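Local coordinates for porin (Pseudomonas aeruginosa, PDB 3T24), which forms a beta-barrel channel in the bacterial outer membrane that probably admits small carboxylate-bearing solutes, at residues A[94-102]-A[161-169]; A[125-135]-A[287-295]. All coordinates share one frame; numbering follows the deposited sequence.

Overall arrangement
Both contacts belong to one antiparallel beta-barrel of the OprD porin family. Their centres are about 14 Å apart. The segments alternate along the chain, in the order 94-102, 125-135, 161-169 and 287-295. The centre of contact 1 lies about 18 Å from the centre of the chain, and the contact joins wall strand 96-108 to the loop after strand 150-161. The centre of contact 2 lies about 5 Å from that of the chain, where two long loops meet inside the barrel. Hydrogen bonds from Arg163 to Asn128 and from Gln135 to Gln162 tie the contacts together. Arg131 and Arg163 share one sulfate. The inward loops are thus linked to the wall, consistent with a narrowed, anion-binding pore.

Contact 1 (A[94-102]-A[161-169]); sequences QDDYGEAGI and NQRDSSDNE. With C8E ((hydroxyethyloxy)tri(ethyloxy)octane), chain N; SO4 (sulfate ion), chain F.
Tyr97, Gly98 and Glu99, on wall strand 96-108 of the porin beta-barrel, meet the loop that follows strand 150-161. The Glu99 carboxylate and the Asn161 amide approach from opposite directions and stack, their planes 28° apart. Glu99 OE1 is 2.8 Å from Asn161 ND2, but the angle is too poor for a hydrogen bond. The Glu99 chain leaves with chi1 50°, placing CG between its backbone N and carbonyl carbon, and then runs extended towards Asn161. OE2 has a firmer partner in Thr136, which would help to fix the carboxylate.

Ser166 lies against the backbone of the strand. Its OG accepts a hydrogen bond from Gly98 N at 3.1 Å, bent to 139° at the hydrogen. The same hydroxyl is in contact with CA and CB of Tyr97. A water bridges it to Asp96 O, at 2.9 Å from that carbonyl. The Ser166 CA also comes 3.0 Å from Gly98 O in a CA-H...O contact.

The Tyr97 ring lies against the type I turn from Gln162 to Ser165. Tyr97 CE1 is 3.5 Å from Arg163 O, and Tyr97 CD1 is 3.6 Å from Asp164 O. Both carbonyls meet the ring obliquely, whereas Ser165 O is at its edge. The ring also touches Leu132 and Leu133 of the loop before strand 136-138.

The Arg163 side chain leaves the backbone away from the strand. It is extended from CG to NE and carries the guanidinium to a sulfate, probably from the crystallisation liquor. Asn128 OD1 is a further partner of NH1. The sulfate lies at the guanidinium edge, with Arg163 NH1 and Arg163 NH2 each donating to its O4 at 2.6 Å.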
loop_
_atom_site.group_PDB
_atom_site.type_symbol
_atom_site.label_atom_id
_atom_site.label_comp_id
_atom_site.label_asym_id
_atom_site.label_seq_id
_atom_site.Cartn_x
_atom_site.Cartn_y
_atom_site.Cartn_z
ATOM N N GLN A 94 -8.642 8.681 -20.579
ATOM C CA GLN A 94 -9.242 8.867 -21.892
ATOM C C GLN A 94 -10.746 8.738 -21.727
ATOM O O GLN A 94 -11.489 8.699 -22.701
ATOM C CB GLN A 94 -8.720 7.803 -22.864
ATOM C CG GLN A 94 -8.623 8.252 -24.313
ATOM C CD GLN A 94 -9.924 8.831 -24.846
ATOM O OE1 GLN A 94 -10.239 10.003 -24.616
ATOM N NE2 GLN A 94 -10.687 8.012 -25.564
ATOM N N ASP A 95 -11.174 8.685 -20.472
ATOM C CA ASP A 95 -12.561 8.388 -20.093
ATOM C C ASP A 95 -12.696 6.912 -19.758
ATOM O O ASP A 95 -13.293 6.557 -18.755
ATOM C CB ASP A 95 -13.576 8.788 -21.162
ATOM C CG ASP A 95 -13.814 10.292 -21.213
ATOM O OD1 ASP A 95 -13.364 10.998 -20.287
ATOM O OD2 ASP A 95 -14.464 10.764 -22.177
ATOM N N ASP A 96 -12.121 6.064 -20.601
ATOM C CA ASP A 96 -12.081 4.630 -20.348
ATOM C C ASP A 96 -10.644 4.196 -20.219
ATOM O O ASP A 96 -9.803 4.562 -21.031
ATOM C CB ASP A 96 -12.734 3.836 -21.482
ATOM C CG ASP A 96 -14.121 4.326 -21.810
ATOM O OD1 ASP A 96 -14.907 4.593 -20.877
ATOM O OD2 ASP A 96 -14.430 4.457 -23.013
ATOM N N TYR A 97 -10.375 3.392 -19.203
ATOM C CA TYR A 97 -9.055 2.834 -19.013
ATOM C C TYR A 97 -9.192 1.542 -18.203
ATOM O O TYR A 97 -10.282 1.182 -17.768
ATOM C CB TYR A 97 -8.132 3.860 -18.307
ATOM C CG TYR A 97 -8.664 4.318 -16.968
ATOM C CD1 TYR A 97 -8.265 3.697 -15.793
ATOM C CD2 TYR A 97 -9.607 5.335 -16.883
ATOM C CE1 TYR A 97 -8.777 4.088 -14.559
ATOM C CE2 TYR A 97 -10.126 5.738 -15.654
ATOM C CZ TYR A 97 -9.699 5.115 -14.498
ATOM O OH TYR A 97 -10.204 5.510 -13.282
ATOM N N GLY A 98 -8.076 0.853 -18.006
ATOM C CA GLY A 98 -8.067 -0.388 -17.269
ATOM C C GLY A 98 -7.233 -1.433 -17.990
ATOM O O GLY A 98 -6.414 -1.107 -18.860
ATOM N N GLU A 99 -7.458 -2.697 -17.640
ATOM C CA GLU A 99 -6.649 -3.785 -18.162
ATOM C C GLU A 99 -7.297 -5.147 -17.958
ATOM O O GLU A 99 -8.204 -5.317 -17.139
ATOM C CB GLU A 99 -5.283 -3.791 -17.480
ATOM C CG GLU A 99 -5.383 -3.739 -15.960
ATOM C CD GLU A 99 -4.078 -4.093 -15.265
ATOM O OE1 GLU A 99 -3.167 -4.619 -15.935
ATOM O OE2 GLU A 99 -3.961 -3.856 -14.044
ATOM N N ALA A 100 -6.811 -6.113 -18.724
ATOM C CA ALA A 100 -7.172 -7.505 -18.538
ATOM C C ALA A 100 -5.880 -8.242 -18.254
ATOM O O ALA A 100 -4.859 -8.005 -18.904
ATOM C CB ALA A 100 -7.869 -8.066 -19.782
ATOM N N GLY A 101 -5.911 -9.113 -17.258
ATOM C CA GLY A 101 -4.709 -9.807 -16.843
ATOM C C GLY A 101 -4.975 -11.279 -16.631
ATOM O O GLY A 101 -6.030 -11.665 -16.102
ATOM N N ILE A 102 -4.028 -12.094 -17.077
ATOM C CA ILE A 102 -4.035 -13.526 -16.821
ATOM C C ILE A 102 -2.799 -13.889 -16.000
ATOM O O ILE A 102 -1.731 -13.295 -16.164
ATOM C CB ILE A 102 -4.018 -14.321 -18.125
ATOM C CG1 ILE A 102 -5.344 -14.142 -18.866
ATOM C CG2 ILE A 102 -3.805 -15.810 -17.844
ATOM C CD1 ILE A 102 -6.381 -15.192 -18.499
ATOM N N ASN A 161 1.429 -1.613 -14.250
ATOM C CA ASN A 161 0.222 -1.071 -14.847
ATOM C C ASN A 161 -0.375 -0.215 -13.776
ATOM O O ASN A 161 -0.955 -0.730 -12.804
ATOM C CB ASN A 161 -0.761 -2.164 -15.289
ATOM C CG ASN A 161 -2.003 -1.590 -15.998
ATOM O OD1 ASN A 161 -2.605 -0.616 -15.531
ATOM N ND2 ASN A 161 -2.376 -2.186 -17.137
ATOM N N GLN A 162 -0.185 1.089 -13.933
ATOM C CA GLN A 162 -0.595 2.035 -12.916
ATOM C C GLN A 162 -2.115 2.063 -12.828
ATOM O O GLN A 162 -2.818 1.688 -13.764
ATOM C CB GLN A 162 -0.045 3.425 -13.229
ATOM C CG GLN A 162 1.468 3.480 -13.413
ATOM C CD GLN A 162 2.241 3.238 -12.116
ATOM O OE1 GLN A 162 1.675 2.796 -11.120
ATOM N NE2 GLN A 162 3.545 3.533 -12.131
ATOM N N ARG A 163 -2.615 2.513 -11.692
ATOM C CA ARG A 163 -4.044 2.512 -11.407
ATOM C C ARG A 163 -4.910 3.292 -12.415
ATOM O O ARG A 163 -6.060 2.944 -12.656
ATOM C CB ARG A 163 -4.232 3.105 -10.023
ATOM C CG ARG A 163 -3.617 4.490 -9.900
ATOM C CD ARG A 163 -3.822 5.028 -8.520
ATOM N NE ARG A 163 -3.261 6.366 -8.336
ATOM C CZ ARG A 163 -3.047 6.902 -7.139
ATOM N NH1 ARG A 163 -3.340 6.187 -6.062
ATOM N NH2 ARG A 163 -2.524 8.128 -7.007
ATOM N N ASP A 164 -4.365 4.360 -12.987
ATOM C CA ASP A 164 -5.133 5.211 -13.899
ATOM C C ASP A 164 -4.789 4.893 -15.354
ATOM O O ASP A 164 -5.216 5.584 -16.273
ATOM C CB ASP A 164 -4.775 6.661 -13.625
ATOM C CG ASP A 164 -3.278 6.909 -13.752
ATOM O OD1 ASP A 164 -2.836 7.295 -14.857
ATOM O OD2 ASP A 164 -2.540 6.686 -12.759
ATOM N N SER A 165 -4.003 3.845 -15.554
ATOM C CA SER A 165 -3.433 3.534 -16.861
ATOM C C SER A 165 -4.110 2.344 -17.551
ATOM O O SER A 165 -4.899 1.622 -16.942
ATOM C CB SER A 165 -1.930 3.275 -16.703
ATOM O OG SER A 165 -1.355 2.783 -17.901
ATOM N N SER A 166 -3.789 2.132 -18.823
ATOM C CA SER A 166 -4.412 1.051 -19.572
ATOM C C SER A 166 -3.463 -0.045 -20.029
ATOM O O SER A 166 -3.909 -1.123 -20.432
ATOM C CB SER A 166 -5.195 1.592 -20.753
ATOM O OG SER A 166 -6.437 2.071 -20.305
ATOM N N ASP A 167 -2.163 0.214 -19.980
ATOM C CA ASP A 167 -1.207 -0.835 -20.316
ATOM C C ASP A 167 0.063 -0.823 -19.471
ATOM O O ASP A 167 0.229 -0.025 -18.552
ATOM C CB ASP A 167 -0.840 -0.809 -21.802
ATOM C CG ASP A 167 -1.661 0.191 -22.585
ATOM O OD1 ASP A 167 -2.045 1.234 -22.007
ATOM O OD2 ASP A 167 -1.916 -0.064 -23.782
ATOM N N ASN A 168 0.960 -1.732 -19.814
ATOM C CA ASN A 168 2.122 -2.002 -19.003
ATOM C C ASN A 168 3.312 -1.157 -19.422
ATOM O O ASN A 168 3.559 -0.956 -20.606
ATOM C CB ASN A 168 2.420 -3.501 -19.061
ATOM C CG ASN A 168 1.363 -4.320 -18.325
ATOM O OD1 ASN A 168 0.954 -3.963 -17.209
ATOM N ND2 ASN A 168 0.905 -5.414 -18.949
ATOM N N GLU A 169 4.048 -0.660 -18.451
ATOM C CA GLU A 169 5.161 0.214 -18.767
ATOM C C GLU A 169 6.349 -0.022 -17.814
ATOM O O GLU A 169 6.195 -0.610 -16.734
ATOM C CB GLU A 169 4.698 1.684 -18.737
ATOM C CG GLU A 169 4.450 2.224 -17.310
ATOM C CD GLU A 169 3.901 3.663 -17.270
ATOM O OE1 GLU A 169 4.369 4.448 -16.424
ATOM O OE2 GLU A 169 2.996 4.005 -18.064
HETATM C C7 C8E N . -12.993 -12.069 -15.888
HETATM C C8 C8E N . -11.763 -11.491 -16.583
HETATM O O9 C8E N . -11.693 -11.967 -17.911
HETATM C C10 C8E N . -10.912 -11.147 -18.758
HETATM C C11 C8E N . -9.943 -12.118 -19.423
HETATM O O12 C8E N . -9.470 -11.635 -20.664
HETATM C C13 C8E N . -8.059 -11.593 -20.667
HETATM C C14 C8E N . -7.529 -11.062 -21.994
HETATM O O15 C8E N . -6.149 -11.351 -22.040
HETATM C C16 C8E N . -5.371 -10.297 -21.510
HETATM C C17 C8E N . -4.334 -9.853 -22.534
HETATM O O18 C8E N . -4.925 -9.357 -23.718
HETATM C C19 C8E N . -4.212 -8.253 -24.240
HETATM C C20 C8E N . -3.644 -8.556 -25.625
HETATM O O21 C8E N . -3.720 -9.937 -25.912
HETATM S S SO4 F . -3.134 8.144 -3.344
HETATM O O1 SO4 F . -2.515 7.592 -2.141
HETATM O O2 SO4 F . -4.427 7.513 -3.595
HETATM O O3 SO4 F . -3.384 9.574 -3.217
HETATM O O4 SO4 F . -2.222 7.894 -4.461
HETATM O O HOH W 1 -7.019 4.740 -21.862
#

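Contact 2 (A[125-135]-A[287-295]); sequences IMPNDSRLLPQ and YINGADPYL. With SO4 (sulfate ion), chain F.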
loop_
_atom_site.group_PDB
_atom_site.type_symbol
_atom_site.label_atom_id
_atom_site.label_comp_id
_atom_site.label_asym_id
_atom_site.label_seq_id
_atom_site.Cartn_x
_atom_site.Cartn_y
_atom_site.Cartn_z
ATOM N N ILE A 125 7.679 -3.883 -1.615
ATOM C CA ILE A 125 6.744 -3.542 -2.698
ATOM C C ILE A 125 5.286 -3.673 -2.228
ATOM O O ILE A 125 4.748 -4.786 -2.070
ATOM C CB ILE A 125 7.009 -4.364 -3.999
ATOM C CG1 ILE A 125 5.930 -4.109 -5.051
ATOM C CG2 ILE A 125 7.034 -5.854 -3.715
ATOM C CD1 ILE A 125 5.582 -2.602 -5.232
ATOM N N MET A 126 4.661 -2.528 -1.976
ATOM C CA MET A 126 3.245 -2.483 -1.619
ATOM C C MET A 126 2.484 -1.746 -2.702
ATOM O O MET A 126 2.472 -0.524 -2.744
ATOM C CB MET A 126 3.003 -1.822 -0.256
ATOM C CG MET A 126 3.630 -2.564 0.892
ATOM S SD MET A 126 2.680 -4.015 1.397
ATOM C CE MET A 126 1.145 -3.220 1.865
ATOM N N PRO A 127 1.851 -2.510 -3.591
ATOM C CA PRO A 127 1.142 -1.980 -4.760
ATOM C C PRO A 127 0.018 -1.067 -4.304
ATOM O O PRO A 127 -0.648 -1.364 -3.316
ATOM C CB PRO A 127 0.584 -3.241 -5.415
ATOM C CG PRO A 127 1.498 -4.348 -4.948
ATOM C CD PRO A 127 1.821 -3.985 -3.538
ATOM N N ASN A 128 -0.171 0.056 -4.986
ATOM C CA ASN A 128 -1.273 0.932 -4.633
ATOM C C ASN A 128 -2.657 0.362 -4.964
ATOM O O ASN A 128 -2.861 -0.219 -6.037
ATOM C CB ASN A 128 -1.149 2.287 -5.307
ATOM C CG ASN A 128 -2.266 3.205 -4.889
ATOM O OD1 ASN A 128 -3.286 3.298 -5.564
ATOM N ND2 ASN A 128 -2.107 3.844 -3.742
ATOM N N ASP A 129 -3.602 0.534 -4.042
ATOM C CA ASP A 129 -5.004 0.259 -4.339
ATOM C C ASP A 129 -5.949 1.176 -3.563
ATOM O O ASP A 129 -6.928 0.732 -2.977
ATOM C CB ASP A 129 -5.365 -1.217 -4.109
ATOM C CG ASP A 129 -6.773 -1.543 -4.590
ATOM O OD1 ASP A 129 -7.333 -0.695 -5.335
ATOM O OD2 ASP A 129 -7.308 -2.633 -4.242
ATOM N N SER A 130 -5.668 2.462 -3.600
ATOM C CA SER A 130 -6.428 3.429 -2.843
ATOM C C SER A 130 -7.375 4.208 -3.748
ATOM O O SER A 130 -8.266 4.891 -3.252
ATOM C CB SER A 130 -5.476 4.399 -2.128
ATOM O OG SER A 130 -4.762 5.176 -3.078
ATOM N N ARG A 131 -7.173 4.128 -5.064
ATOM C CA ARG A 131 -8.055 4.801 -6.038
ATOM C C ARG A 131 -9.132 3.848 -6.572
ATOM O O ARG A 131 -9.647 3.018 -5.836
ATOM C CB ARG A 131 -7.258 5.344 -7.226
ATOM C CG ARG A 131 -6.196 6.355 -6.881
ATOM C CD ARG A 131 -6.779 7.591 -6.251
ATOM N NE ARG A 131 -5.721 8.433 -5.709
ATOM C CZ ARG A 131 -5.291 9.553 -6.279
ATOM N NH1 ARG A 131 -5.846 9.980 -7.413
ATOM N NH2 ARG A 131 -4.313 10.250 -5.704
ATOM N N LEU A 132 -9.461 3.955 -7.858
ATOM C CA LEU A 132 -10.536 3.127 -8.427
ATOM C C LEU A 132 -10.083 1.693 -8.728
ATOM O O LEU A 132 -10.725 0.736 -8.341
ATOM C CB LEU A 132 -11.097 3.762 -9.702
ATOM C CG LEU A 132 -12.367 3.110 -10.269
ATOM C CD1 LEU A 132 -13.566 3.256 -9.311
ATOM C CD2 LEU A 132 -12.716 3.683 -11.661
ATOM N N LEU A 133 -8.974 1.588 -9.443
ATOM C CA LEU A 133 -8.431 0.329 -9.896
ATOM C C LEU A 133 -7.031 0.135 -9.295
ATOM O O LEU A 133 -6.264 1.091 -9.141
ATOM C CB LEU A 133 -8.348 0.342 -11.424
ATOM C CG LEU A 133 -9.642 0.685 -12.183
ATOM C CD1 LEU A 133 -9.428 0.604 -13.695
ATOM C CD2 LEU A 133 -10.815 -0.207 -11.765
ATOM N N PRO A 134 -6.707 -1.101 -8.936
ATOM C CA PRO A 134 -5.397 -1.417 -8.350
ATOM C C PRO A 134 -4.247 -1.247 -9.337
ATOM O O PRO A 134 -4.409 -1.416 -10.543
ATOM C CB PRO A 134 -5.532 -2.901 -7.935
ATOM C CG PRO A 134 -6.620 -3.444 -8.803
ATOM C CD PRO A 134 -7.578 -2.288 -9.065
ATOM N N GLN A 135 -3.095 -0.866 -8.803
ATOM C CA GLN A 135 -1.836 -0.951 -9.518
ATOM C C GLN A 135 -1.490 -2.441 -9.610
ATOM O O GLN A 135 -1.629 -3.169 -8.631
ATOM C CB GLN A 135 -0.760 -0.195 -8.712
ATOM C CG GLN A 135 0.652 -0.245 -9.271
ATOM C CD GLN A 135 1.676 0.356 -8.315
ATOM O OE1 GLN A 135 1.633 0.103 -7.112
ATOM N NE2 GLN A 135 2.591 1.172 -8.848
ATOM N N TYR A 287 11.142 3.913 -3.126
ATOM C CA TYR A 287 10.076 2.952 -3.497
ATOM C C TYR A 287 9.539 3.151 -4.910
ATOM O O TYR A 287 9.605 4.253 -5.452
ATOM C CB TYR A 287 8.931 2.919 -2.469
ATOM C CG TYR A 287 8.166 4.228 -2.262
ATOM C CD1 TYR A 287 6.837 4.351 -2.658
ATOM C CD2 TYR A 287 8.757 5.311 -1.629
ATOM C CE1 TYR A 287 6.125 5.527 -2.441
ATOM C CE2 TYR A 287 8.057 6.489 -1.406
ATOM C CZ TYR A 287 6.740 6.595 -1.816
ATOM O OH TYR A 287 6.033 7.773 -1.603
ATOM N N ILE A 288 9.039 2.068 -5.510
ATOM C CA ILE A 288 8.563 2.118 -6.895
ATOM C C ILE A 288 7.533 3.221 -7.065
ATOM O O ILE A 288 6.625 3.374 -6.250
ATOM C CB ILE A 288 7.999 0.738 -7.399
ATOM C CG1 ILE A 288 9.129 -0.300 -7.455
ATOM C CG2 ILE A 288 7.361 0.855 -8.779
ATOM C CD1 ILE A 288 8.658 -1.715 -7.223
ATOM N N ASN A 289 7.702 4.002 -8.124
ATOM C CA ASN A 289 6.783 5.080 -8.408
ATOM C C ASN A 289 5.381 4.516 -8.694
ATOM O O ASN A 289 5.224 3.668 -9.558
ATOM C CB ASN A 289 7.279 5.880 -9.601
ATOM C CG ASN A 289 6.422 7.090 -9.866
ATOM O OD1 ASN A 289 5.958 7.735 -8.945
ATOM N ND2 ASN A 289 6.174 7.378 -11.116
ATOM N N GLY A 290 4.382 4.994 -7.961
ATOM C CA GLY A 290 3.036 4.498 -8.086
ATOM C C GLY A 290 2.675 3.579 -6.933
ATOM O O GLY A 290 1.508 3.459 -6.580
ATOM N N ALA A 291 3.663 2.923 -6.332
ATOM C CA ALA A 291 3.341 2.052 -5.216
ATOM C C ALA A 291 3.222 2.867 -3.942
ATOM O O ALA A 291 3.494 4.062 -3.951
ATOM C CB ALA A 291 4.391 0.967 -5.059
ATOM N N ASP A 292 2.812 2.205 -2.865
ATOM C CA ASP A 292 2.825 2.765 -1.515
ATOM C C ASP A 292 4.123 2.413 -0.804
ATOM O O ASP A 292 4.604 1.264 -0.891
ATOM C CB ASP A 292 1.706 2.157 -0.663
ATOM C CG ASP A 292 0.318 2.506 -1.163
ATOM O OD1 ASP A 292 0.203 3.364 -2.056
ATOM O OD2 ASP A 292 -0.665 1.901 -0.664
ATOM N N PRO A 293 4.663 3.362 -0.029
ATOM C CA PRO A 293 5.875 2.993 0.691
ATOM C C PRO A 293 5.437 2.288 1.943
ATOM O O PRO A 293 4.498 2.717 2.590
ATOM C CB PRO A 293 6.481 4.349 1.057
ATOM C CG PRO A 293 5.268 5.206 1.313
ATOM C CD PRO A 293 4.145 4.670 0.408
ATOM N N TYR A 294 6.126 1.220 2.293
ATOM C CA TYR A 294 5.835 0.545 3.520
ATOM C C TYR A 294 6.450 1.313 4.688
ATOM O O TYR A 294 7.527 0.973 5.155
ATOM C CB TYR A 294 6.393 -0.869 3.423
ATOM C CG TYR A 294 5.949 -1.778 4.531
ATOM C CD1 TYR A 294 4.588 -1.990 4.787
ATOM C CD2 TYR A 294 6.886 -2.457 5.311
ATOM C CE1 TYR A 294 4.178 -2.844 5.817
ATOM C CE2 TYR A 294 6.484 -3.317 6.329
ATOM C CZ TYR A 294 5.138 -3.505 6.580
ATOM O OH TYR A 294 4.763 -4.352 7.604
ATOM N N LEU A 295 5.751 2.346 5.155
ATOM C CA LEU A 295 6.235 3.220 6.233
ATOM C C LEU A 295 5.101 3.520 7.214
ATOM O O LEU A 295 3.992 3.840 6.805
ATOM C CB LEU A 295 6.763 4.551 5.649
ATOM C CG LEU A 295 7.974 4.475 4.703
ATOM C CD1 LEU A 295 8.217 5.798 3.960
ATOM C CD2 LEU A 295 9.243 4.016 5.448
HETATM S S SO4 F . -3.134 8.144 -3.344
HETATM O O1 SO4 F . -2.515 7.592 -2.141
HETATM O O2 SO4 F . -4.427 7.513 -3.595
HETATM O O3 SO4 F . -3.384 9.574 -3.217
HETATM O O4 SO4 F . -2.222 7.894 -4.461
HETATM O O HOH W 2 6.658 -0.228 -1.835
HETATM O O HOH W 3 -3.328 1.150 -1.225
#
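Two loops folded into the barrel interior meet here, with Asn128 of 125-135 bonded to Asp292 of 287-295. Asn128 ND2 donates to Asp292 OD1 at 2.9 Å, nearly straight at 171°. Asp292 OD1 uses its syn lone pair and lies in the amide plane of Asn128, while the two flat groups stand 81° apart. The second N-H of ND2 goes to Ser130 OG. Asn128 OD1 accepts from Ser130 N, which sits above the carbonyl plane, and this closes an Asx turn. The amide is therefore held at both ends. A water joins Asp292 OD2 to Asp129 N.

The backbones add one bond, Asp292 N to Met126 O at 2.8 Å. Gln135 reaches across with its chain extended, CG anti to the backbone N (chi1 177°). Its amide packs on the peptide between Gly290 and Ala291, with Gln135 NE2 3.1 Å from Gly290 C and hydrogen-bonded to Gln162 OE1. Gln135 OE1 accepts from Asn128 N at 2.8 Å, so the first loop is braced where the second touches it. Gly290 lies in the type II turn from Ile288 to Ala291.

On the apolar side, Ile125 CD1 touches Ile288 CD1 and Ala291 CB, each at 3.8 Å. Met126 bends at chi2 and chi3, and its SD lies 5.2 Å from the centre of the Tyr294 ring, an oblique Met-aromatic contact. Nearby, Arg131 NE and NH2 donate to sulfate O2 and O3. Inward loops meeting beside arginines that bind a sulfate, probably from the crystallisation liquor, are consistent with the pore constriction of OprD-family channels.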